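Local coordinates for phenylacetic acid degradation-related protein (PDB 2QWZ) that probably acts as a hot-dog-fold thioesterase, hydrolysing acyl thioesters, although its natural substrate is not established, at residues A[20-26]-A[46-51]; A[29-33]-A[85-90]; A[54-60]-A[115-121]. One frame throughout, in Å; residues are numbered along the deposited sequence.

Interaction 1 of 3, residues A[20-26]-A[46-51]; sequences MELVFDK and IDALAK
Lys-26 and Ile-46 run past each other in opposite directions, with Lys-26 CG 3.9 Å from Ile-46 CG2. The lysine starts straight, CG anti to the backbone N (chi1 -170°), and bends only in its outer half, which carries the ammonium to the corner where the chain turns at Asp-47. There Lys-26 NZ gives a hydrogen bond to Asp-47 O at 3.1 Å; the donor stands well above the carbonyl plane, 65° out of it, so no lone pair is addressed. A second bond, to Ile-46 O, is weak. Two successive carbonyls thus share one ammonium, while the Asp-47 carboxylate forms a salt bridge with Arg-57.

Next along, Leu-49 directs one methyl at the start of helix 26-36: Leu-49 CD2 lies 3.7 Å from Lys-26 N and also meets the backbone of Asp-25, whose own carboxylate caps Gly-28 N. Leu-22 approaches from the loop, its CD1 4.2 Å from Leu-49 CG and 4.0 Å from the carbonyl carbon of Ala-50. At the far end Lys-51 lays its methylene chain alongside the backbone of Met-20, a selenomethionine, with Lys-51 CB 3.2 Å from Met-20 O. Glu-21 and Lys-51 point the same way; their opposite charges lie 4.5 Å apart, Glu-21 OE1 to Lys-51 NZ, beyond a salt bridge, and any attraction is probably modest.

This largely superficial contact ties the loop before helix 26-36 to outer strand 44-49. Leu-22 and Leu-49 also rest on Ala-90 of helix 73-92, Ile-46 reaches Leu-33 of helix 26-36, and Asp-47 and Ala-48 form a classic beta bulge opposite Thr-55 of strand 53-58.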
loop_
_atom_site.group_PDB
_atom_site.type_symbol
_atom_site.label_atom_id
_atom_site.label_comp_id
_atom_site.label_asym_id
_atom_site.label_seq_id
_atom_site.Cartn_x
_atom_site.Cartn_y
_atom_site.Cartn_z
HETATM N N MSE A 20 -1.832 9.647 23.640
HETATM C CA MSE A 20 -2.895 8.651 23.848
HETATM C C MSE A 20 -4.199 9.205 24.405
HETATM O O MSE A 20 -5.282 8.587 24.240
HETATM C CB MSE A 20 -2.427 7.532 24.762
HETATM C CG MSE A 20 -1.173 6.842 24.314
HETATM SE SE MSE A 20 -0.888 5.166 25.277
HETATM C CE MSE A 20 -2.481 4.218 24.658
ATOM N N GLU A 21 -4.108 10.378 25.011
ATOM C CA GLU A 21 -5.213 10.966 25.740
ATOM C C GLU A 21 -6.360 11.361 24.811
ATOM O O GLU A 21 -6.145 12.053 23.825
ATOM C CB GLU A 21 -4.729 12.206 26.525
ATOM C CG GLU A 21 -5.696 12.735 27.581
ATOM C CD GLU A 21 -5.780 11.901 28.885
ATOM O OE1 GLU A 21 -5.278 10.758 28.970
ATOM O OE2 GLU A 21 -6.383 12.414 29.846
ATOM N N LEU A 22 -7.574 10.950 25.169
ATOM C CA LEU A 22 -8.792 11.374 24.466
ATOM C C LEU A 22 -9.226 12.747 24.936
ATOM O O LEU A 22 -9.196 13.003 26.122
ATOM C CB LEU A 22 -9.916 10.416 24.778
ATOM C CG LEU A 22 -9.716 8.988 24.268
ATOM C CD1 LEU A 22 -10.757 8.117 24.906
ATOM C CD2 LEU A 22 -9.792 8.931 22.756
ATOM N N VAL A 23 -9.655 13.609 24.016
ATOM C CA VAL A 23 -10.378 14.828 24.383
ATOM C C VAL A 23 -11.899 14.716 24.149
ATOM O O VAL A 23 -12.624 15.686 24.361
ATOM C CB VAL A 23 -9.860 16.036 23.623
ATOM C CG1 VAL A 23 -8.403 16.255 23.939
ATOM C CG2 VAL A 23 -10.113 15.900 22.110
ATOM N N PHE A 24 -12.370 13.545 23.719
ATOM C CA PHE A 24 -13.792 13.267 23.539
ATOM C C PHE A 24 -14.126 11.987 24.269
ATOM O O PHE A 24 -13.305 11.068 24.364
ATOM C CB PHE A 24 -14.142 12.994 22.066
ATOM C CG PHE A 24 -14.398 14.221 21.211
ATOM C CD1 PHE A 24 -15.607 14.899 21.281
ATOM C CD2 PHE A 24 -13.477 14.621 20.261
ATOM C CE1 PHE A 24 -15.865 15.990 20.459
ATOM C CE2 PHE A 24 -13.726 15.711 19.432
ATOM C CZ PHE A 24 -14.922 16.394 19.530
ATOM N N ASP A 25 -15.372 11.870 24.697
ATOM C CA ASP A 25 -15.871 10.556 25.079
ATOM C C ASP A 25 -16.694 10.018 23.913
ATOM O O ASP A 25 -16.858 10.678 22.884
ATOM C CB ASP A 25 -16.625 10.564 26.438
ATOM C CG ASP A 25 -17.795 11.539 26.483
ATOM O OD1 ASP A 25 -18.117 12.194 25.463
ATOM O OD2 ASP A 25 -18.392 11.646 27.573
ATOM N N LYS A 26 -17.179 8.794 24.053
ATOM C CA LYS A 26 -17.900 8.173 22.984
ATOM C C LYS A 26 -19.067 9.000 22.486
ATOM O O LYS A 26 -19.194 9.237 21.285
ATOM C CB LYS A 26 -18.378 6.804 23.419
ATOM C CG LYS A 26 -18.916 6.005 22.291
ATOM C CD LYS A 26 -19.253 4.595 22.735
ATOM C CE LYS A 26 -20.729 4.411 22.997
ATOM N NZ LYS A 26 -21.140 3.020 22.670
ATOM N N ILE A 46 -20.477 4.356 16.516
ATOM C CA ILE A 46 -19.386 3.909 17.382
ATOM C C ILE A 46 -19.877 2.863 18.381
ATOM O O ILE A 46 -20.695 3.161 19.235
ATOM C CB ILE A 46 -18.769 5.111 18.166
ATOM C CG1 ILE A 46 -18.465 6.289 17.242
ATOM C CG2 ILE A 46 -17.508 4.698 18.945
ATOM C CD1 ILE A 46 -17.816 7.467 17.947
ATOM N N ASP A 47 -19.392 1.627 18.295
ATOM C CA ASP A 47 -19.592 0.692 19.395
ATOM C C ASP A 47 -18.749 0.922 20.647
ATOM O O ASP A 47 -19.226 0.712 21.757
ATOM C CB ASP A 47 -19.359 -0.765 18.940
ATOM C CG ASP A 47 -20.405 -1.243 18.008
ATOM O OD1 ASP A 47 -21.376 -0.505 17.785
ATOM O OD2 ASP A 47 -20.262 -2.366 17.495
ATOM N N ALA A 48 -17.489 1.281 20.490
ATOM C CA ALA A 48 -16.609 1.509 21.632
ATOM C C ALA A 48 -15.507 2.480 21.275
ATOM O O ALA A 48 -15.114 2.576 20.130
ATOM C CB ALA A 48 -16.004 0.216 22.086
ATOM N N LEU A 49 -14.995 3.162 22.284
ATOM C CA LEU A 49 -13.911 4.112 22.139
ATOM C C LEU A 49 -13.008 4.006 23.366
ATOM O O LEU A 49 -13.494 3.978 24.490
ATOM C CB LEU A 49 -14.460 5.516 22.038
ATOM C CG LEU A 49 -13.393 6.620 21.993
ATOM C CD1 LEU A 49 -12.747 6.634 20.650
ATOM C CD2 LEU A 49 -14.043 7.921 22.257
ATOM N N ALA A 50 -11.705 3.880 23.119
ATOM C CA ALA A 50 -10.679 3.778 24.145
ATOM C C ALA A 50 -9.518 4.595 23.615
ATOM O O ALA A 50 -9.520 4.968 22.419
ATOM C CB ALA A 50 -10.282 2.340 24.341
ATOM N N LYS A 51 -8.526 4.845 24.465
ATOM C CA LYS A 51 -7.381 5.686 24.112
ATOM C C LYS A 51 -6.678 5.215 22.839
ATOM O O LYS A 51 -6.250 6.020 22.014
ATOM C CB LYS A 51 -6.353 5.741 25.261
ATOM C CG LYS A 51 -6.735 6.676 26.417
ATOM C CD LYS A 51 -5.554 6.914 27.408
ATOM C CE LYS A 51 -5.598 5.942 28.592
ATOM N NZ LYS A 51 -6.418 6.492 29.698
#

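Interaction 2 of 3, residues A[29-33]-A[85-90]; sequences LSAYL and YALVLA
The Tyr-32 ring meets Leu-89 at its edge: Leu-89 CD1 lies in the ring plane, 3.5 Å from Tyr-32 CE2 and 3.7 Å from Tyr-32 CD2. This is methyl-to-rim packing, without a CH-pi approach over a face, and the two side chains cross at about a right angle. The second ring is used in the same manner but more loosely, for Leu-33 CD2 comes near the plane of Tyr-85 at the edge, 4.4 Å from Tyr-85 CD2. Neither ring stacks on the other segment.

Between these rim contacts, Leu-29 packs between the two helices. With chi1 at -170° its branch points away from its own amide, and both methyls reach across to the turn from Ala-86 to Ala-90. Leu-29 CD2 is 3.7 Å from Ala-86 O and 4.0 Å from Ala-90 CB, while its CD1 lies close to the same carbonyl. That oxygen already accepts the helical bond from Ala-90 N, so its polarity is met within the helix and the leucine packs against a satisfied backbone. Leu-33 adds its other branch, CD1, 3.9 Å from Ala-86 CB.

No hydrogen bond joins the segments; apolar packing carries the contact. The axes of the segments 29-33 and 85-90 approach to 10.8 Å, their directions 115° apart, a steep crossing in which leucines from 29-33 meet the small alanines of 85-90. Helix 73-92 is the long helix held by the curved sheet of this hot-dog fold, and helix 26-36 packs on its C-terminal half. Strand 53-58 lies against both helices through Ile-54, which touches Leu-29 and Ala-86, whereas strand 44-49 contributes Leu-49 against Leu-29.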
loop_
_atom_site.group_PDB
_atom_site.type_symbol
_atom_site.label_atom_id
_atom_site.label_comp_id
_atom_site.label_asym_id
_atom_site.label_seq_id
_atom_site.Cartn_x
_atom_site.Cartn_y
_atom_site.Cartn_z
ATOM N N LEU A 29 -18.128 12.128 20.762
ATOM C CA LEU A 29 -17.564 11.843 19.448
ATOM C C LEU A 29 -18.659 11.472 18.461
ATOM O O LEU A 29 -18.681 11.977 17.347
ATOM C CB LEU A 29 -16.516 10.735 19.508
ATOM C CG LEU A 29 -15.688 10.528 18.236
ATOM C CD1 LEU A 29 -14.815 11.762 17.934
ATOM C CD2 LEU A 29 -14.865 9.287 18.405
ATOM N N SER A 30 -19.569 10.594 18.875
ATOM C CA SER A 30 -20.748 10.280 18.067
ATOM C C SER A 30 -21.506 11.520 17.594
ATOM O O SER A 30 -21.964 11.566 16.451
ATOM C CB SER A 30 -21.700 9.378 18.838
ATOM O OG SER A 30 -21.095 8.142 19.154
ATOM N N ALA A 31 -21.620 12.510 18.482
ATOM C CA ALA A 31 -22.322 13.761 18.230
ATOM C C ALA A 31 -21.545 14.667 17.297
ATOM O O ALA A 31 -22.132 15.361 16.471
ATOM C CB ALA A 31 -22.576 14.512 19.578
ATOM N N TYR A 32 -20.230 14.705 17.462
ATOM C CA TYR A 32 -19.389 15.518 16.594
ATOM C C TYR A 32 -19.281 14.950 15.190
ATOM O O TYR A 32 -19.079 15.693 14.253
ATOM C CB TYR A 32 -17.982 15.691 17.172
ATOM C CG TYR A 32 -17.167 16.673 16.359
ATOM C CD1 TYR A 32 -17.435 18.035 16.427
ATOM C CD2 TYR A 32 -16.166 16.241 15.488
ATOM C CE1 TYR A 32 -16.716 18.948 15.674
ATOM C CE2 TYR A 32 -15.442 17.151 14.726
ATOM C CZ TYR A 32 -15.725 18.501 14.830
ATOM O OH TYR A 32 -15.024 19.422 14.092
ATOM N N LEU A 33 -19.392 13.636 15.037
ATOM C CA LEU A 33 -19.313 13.032 13.713
ATOM C C LEU A 33 -20.594 13.216 12.926
ATOM O O LEU A 33 -20.545 13.374 11.708
ATOM C CB LEU A 33 -19.001 11.544 13.802
ATOM C CG LEU A 33 -17.564 11.205 14.167
ATOM C CD1 LEU A 33 -17.545 9.792 14.562
ATOM C CD2 LEU A 33 -16.625 11.473 13.026
ATOM N N TYR A 85 -10.228 7.997 11.123
ATOM C CA TYR A 85 -10.456 9.425 11.178
ATOM C C TYR A 85 -11.072 9.822 12.516
ATOM O O TYR A 85 -10.639 10.771 13.137
ATOM C CB TYR A 85 -11.391 9.852 10.051
ATOM C CG TYR A 85 -11.705 11.333 10.109
ATOM C CD1 TYR A 85 -10.814 12.257 9.620
ATOM C CD2 TYR A 85 -12.894 11.799 10.689
ATOM C CE1 TYR A 85 -11.090 13.647 9.690
ATOM C CE2 TYR A 85 -13.178 13.152 10.769
ATOM C CZ TYR A 85 -12.281 14.075 10.266
ATOM O OH TYR A 85 -12.592 15.412 10.363
ATOM N N ALA A 86 -12.082 9.070 12.938
ATOM C CA ALA A 86 -12.794 9.287 14.202
ATOM C C ALA A 86 -11.850 9.162 15.387
ATOM O O ALA A 86 -11.893 10.002 16.270
ATOM C CB ALA A 86 -13.966 8.303 14.340
ATOM N N LEU A 87 -10.971 8.147 15.378
ATOM C CA LEU A 87 -9.941 7.994 16.431
ATOM C C LEU A 87 -8.935 9.152 16.425
ATOM O O LEU A 87 -8.534 9.632 17.473
ATOM C CB LEU A 87 -9.223 6.670 16.292
ATOM C CG LEU A 87 -8.535 6.002 17.491
ATOM C CD1 LEU A 87 -9.366 5.804 18.780
ATOM C CD2 LEU A 87 -8.101 4.697 17.000
ATOM N N VAL A 88 -8.545 9.622 15.256
ATOM C CA VAL A 88 -7.638 10.749 15.206
ATOM C C VAL A 88 -8.302 11.968 15.828
ATOM O O VAL A 88 -7.731 12.586 16.713
ATOM C CB VAL A 88 -7.139 11.021 13.778
ATOM C CG1 VAL A 88 -6.347 12.304 13.743
ATOM C CG2 VAL A 88 -6.295 9.892 13.323
ATOM N N LEU A 89 -9.532 12.258 15.424
ATOM C CA LEU A 89 -10.337 13.345 16.018
ATOM C C LEU A 89 -10.626 13.216 17.518
ATOM O O LEU A 89 -10.697 14.221 18.213
ATOM C CB LEU A 89 -11.695 13.480 15.313
ATOM C CG LEU A 89 -11.829 14.420 14.121
ATOM C CD1 LEU A 89 -13.324 14.581 13.815
ATOM C CD2 LEU A 89 -11.187 15.778 14.367
ATOM N N ALA A 90 -10.825 11.996 17.998
ATOM C CA ALA A 90 -10.987 11.711 19.429
ATOM C C ALA A 90 -9.808 12.220 20.264
ATOM O O ALA A 90 -9.964 12.573 21.444
ATOM C CB ALA A 90 -11.162 10.224 19.635
#

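Interaction 3 of 3, residues A[54-60]-A[115-121]; sequences ITMRLNV and RDLLGQA
A first torsion close to 180° (chi1 -174°) extends Arg-57 from its strand, and a bend at chi3 (-71°) then brings the guanidinium alongside Leu-118 and to Asp-116. The resulting salt bridge is short, Arg-57 NH1 to Asp-116 OD2 2.7 Å, and uses the anti lone pair of that oxygen. OD2 lies in the guanidinium plane, although the two flat groups are turned 71° apart. Leu-118 CD2 covers one guanidinium face, 3.9 Å from Arg-57 CZ. The other carboxylate oxygen, Asp-116 OD1, receives Val-60 N at 3.0 Å from above the carboxylate plane.

Beneath these groups the backbones form an antiparallel ladder in which Ile-54 pairs with Ala-121, Met-56 with Gly-119 and Leu-58 with Leu-117 as hydrogen-bonded pairs. Leu-58 N to Leu-117 O, 2.9 Å, is nearly straight. On the helix-facing side Ile-54 CG2 packs 3.6 Å from Ala-121 CB.

Asp-116 thus binds both a side chain and a main-chain N-H just beyond the regular strands. Since Arg-57 NH1 also forms a salt bridge with Glu-140 and NH2 one with Asp-47, the positive charge is probably stabilised by three carboxylates.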
loop_
_atom_site.group_PDB
_atom_site.type_symbol
_atom_site.label_atom_id
_atom_site.label_comp_id
_atom_site.label_asym_id
_atom_site.label_seq_id
_atom_site.Cartn_x
_atom_site.Cartn_y
_atom_site.Cartn_z
ATOM N N ILE A 54 -10.807 2.120 18.504
ATOM C CA ILE A 54 -12.224 2.381 18.331
ATOM C C ILE A 54 -12.831 1.187 17.624
ATOM O O ILE A 54 -12.171 0.628 16.794
ATOM C CB ILE A 54 -12.428 3.612 17.487
ATOM C CG1 ILE A 54 -13.886 4.072 17.535
ATOM C CG2 ILE A 54 -11.926 3.407 16.059
ATOM C CD1 ILE A 54 -14.101 5.502 16.972
ATOM N N THR A 55 -14.073 0.847 17.952
ATOM C CA THR A 55 -14.912 -0.092 17.168
ATOM C C THR A 55 -16.071 0.639 16.533
ATOM O O THR A 55 -16.911 1.200 17.231
ATOM C CB THR A 55 -15.443 -1.223 18.021
ATOM O OG1 THR A 55 -14.337 -1.805 18.672
ATOM C CG2 THR A 55 -16.151 -2.302 17.175
HETATM N N MSE A 56 -16.073 0.700 15.201
HETATM C CA MSE A 56 -17.139 1.344 14.460
HETATM C C MSE A 56 -17.994 0.301 13.757
HETATM O O MSE A 56 -17.455 -0.708 13.298
HETATM C CB MSE A 56 -16.531 2.259 13.437
HETATM C CG MSE A 56 -17.496 3.136 12.738
HETATM SE SE MSE A 56 -17.805 4.866 13.551
HETATM C CE MSE A 56 -16.056 5.678 13.699
ATOM N N ARG A 57 -19.301 0.582 13.677
ATOM C CA ARG A 57 -20.307 -0.294 13.068
ATOM C C ARG A 57 -20.799 0.335 11.780
ATOM O O ARG A 57 -21.077 1.551 11.738
ATOM C CB ARG A 57 -21.502 -0.466 14.006
ATOM C CG ARG A 57 -22.554 -1.483 13.535
ATOM C CD ARG A 57 -23.665 -1.637 14.575
ATOM N NE ARG A 57 -23.142 -2.338 15.729
ATOM C CZ ARG A 57 -23.158 -3.653 15.866
ATOM N NH1 ARG A 57 -23.718 -4.425 14.943
ATOM N NH2 ARG A 57 -22.590 -4.188 16.919
ATOM N N LEU A 58 -20.863 -0.487 10.734
ATOM C CA LEU A 58 -21.607 -0.154 9.530
ATOM C C LEU A 58 -22.905 -0.937 9.609
ATOM O O LEU A 58 -22.904 -2.191 9.577
ATOM C CB LEU A 58 -20.834 -0.534 8.259
ATOM C CG LEU A 58 -21.339 -0.242 6.838
ATOM C CD1 LEU A 58 -20.172 -0.461 5.825
ATOM C CD2 LEU A 58 -22.505 -1.100 6.441
ATOM N N ASN A 59 -24.004 -0.198 9.696
ATOM C CA ASN A 59 -25.357 -0.778 9.676
ATOM C C ASN A 59 -25.708 -1.276 8.281
ATOM O O ASN A 59 -26.047 -0.485 7.421
ATOM C CB ASN A 59 -26.357 0.296 10.137
ATOM C CG ASN A 59 -27.815 -0.160 10.087
ATOM O OD1 ASN A 59 -28.129 -1.349 9.953
ATOM N ND2 ASN A 59 -28.718 0.806 10.229
ATOM N N VAL A 60 -25.629 -2.587 8.071
ATOM C CA VAL A 60 -25.781 -3.197 6.743
ATOM C C VAL A 60 -27.182 -2.973 6.143
ATOM O O VAL A 60 -27.354 -2.895 4.925
ATOM C CB VAL A 60 -25.443 -4.712 6.758
ATOM C CG1 VAL A 60 -26.506 -5.486 7.489
ATOM C CG2 VAL A 60 -25.287 -5.272 5.325
ATOM N N ARG A 115 -25.240 -9.204 7.743
ATOM C CA ARG A 115 -24.671 -8.826 9.039
ATOM C C ARG A 115 -23.976 -7.484 8.965
ATOM O O ARG A 115 -23.423 -7.125 7.921
ATOM C CB ARG A 115 -23.646 -9.828 9.475
ATOM C CG ARG A 115 -24.215 -11.191 9.638
ATOM C CD ARG A 115 -23.195 -12.057 10.241
ATOM N NE ARG A 115 -23.737 -13.388 10.564
ATOM C CZ ARG A 115 -23.442 -14.076 11.664
ATOM N NH1 ARG A 115 -22.635 -13.589 12.608
ATOM N NH2 ARG A 115 -23.975 -15.270 11.838
ATOM N N ASP A 116 -23.991 -6.751 10.067
ATOM C CA ASP A 116 -23.229 -5.512 10.137
ATOM C C ASP A 116 -21.768 -5.850 10.031
ATOM O O ASP A 116 -21.345 -6.985 10.277
ATOM C CB ASP A 116 -23.467 -4.756 11.440
ATOM C CG ASP A 116 -24.872 -4.239 11.572
ATOM O OD1 ASP A 116 -25.638 -4.210 10.589
ATOM O OD2 ASP A 116 -25.206 -3.884 12.697
ATOM N N LEU A 117 -21.012 -4.838 9.621
ATOM C CA LEU A 117 -19.579 -4.930 9.489
ATOM C C LEU A 117 -18.994 -4.117 10.628
ATOM O O LEU A 117 -19.426 -2.991 10.864
ATOM C CB LEU A 117 -19.146 -4.351 8.145
ATOM C CG LEU A 117 -18.201 -5.184 7.310
ATOM C CD1 LEU A 117 -18.842 -6.559 7.011
ATOM C CD2 LEU A 117 -17.863 -4.410 6.059
ATOM N N LEU A 118 -18.019 -4.697 11.329
ATOM C CA LEU A 118 -17.347 -4.021 12.414
ATOM C C LEU A 118 -15.928 -3.756 11.958
ATOM O O LEU A 118 -15.291 -4.634 11.333
ATOM C CB LEU A 118 -17.340 -4.905 13.662
ATOM C CG LEU A 118 -18.700 -5.377 14.156
ATOM C CD1 LEU A 118 -18.482 -6.146 15.424
ATOM C CD2 LEU A 118 -19.650 -4.212 14.378
ATOM N N GLY A 119 -15.475 -2.531 12.226
ATOM C CA GLY A 119 -14.097 -2.147 12.101
ATOM C C GLY A 119 -13.423 -1.853 13.434
ATOM O O GLY A 119 -13.805 -0.936 14.172
ATOM N N GLN A 120 -12.384 -2.620 13.731
ATOM C CA GLN A 120 -11.603 -2.451 14.952
ATOM C C GLN A 120 -10.302 -1.758 14.611
ATOM O O GLN A 120 -9.374 -2.376 14.147
ATOM C CB GLN A 120 -11.415 -3.810 15.643
ATOM C CG GLN A 120 -12.787 -4.492 15.901
ATOM C CD GLN A 120 -12.740 -5.876 16.596
ATOM O OE1 GLN A 120 -13.792 -6.417 17.009
ATOM N NE2 GLN A 120 -11.538 -6.436 16.744
ATOM N N ALA A 121 -10.261 -0.440 14.797
ATOM C CA ALA A 121 -9.105 0.381 14.461
ATOM C C ALA A 121 -8.155 0.536 15.647
ATOM O O ALA A 121 -8.572 0.502 16.812
ATOM C CB ALA A 121 -9.564 1.777 13.959
#

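Overall arrangement
Strand 53-58 of interaction 3 is the common neighbour of the other two. Beside it, interaction 1 supplies the adjoining strand: Ala-48 O lies 3.0 Å from Thr-55 N, probably a hydrogen bond. Against its apolar face, interaction 2 sets the central helix, with Ala-86 CB 3.4 Å from CE of Met-56, a selenomethionine. Interactions 1 and 2, centred about 8 Å apart, meet directly: Val-23 N lies 2.8 Å from Ala-90 O, probably a hydrogen bond, and Ile-46 CD1 packs 3.5 Å from Leu-29 CD2. A glycerol, probably from crystallisation, lies about 3 Å from the Leu-118 side chain and does not by itself locate an active site.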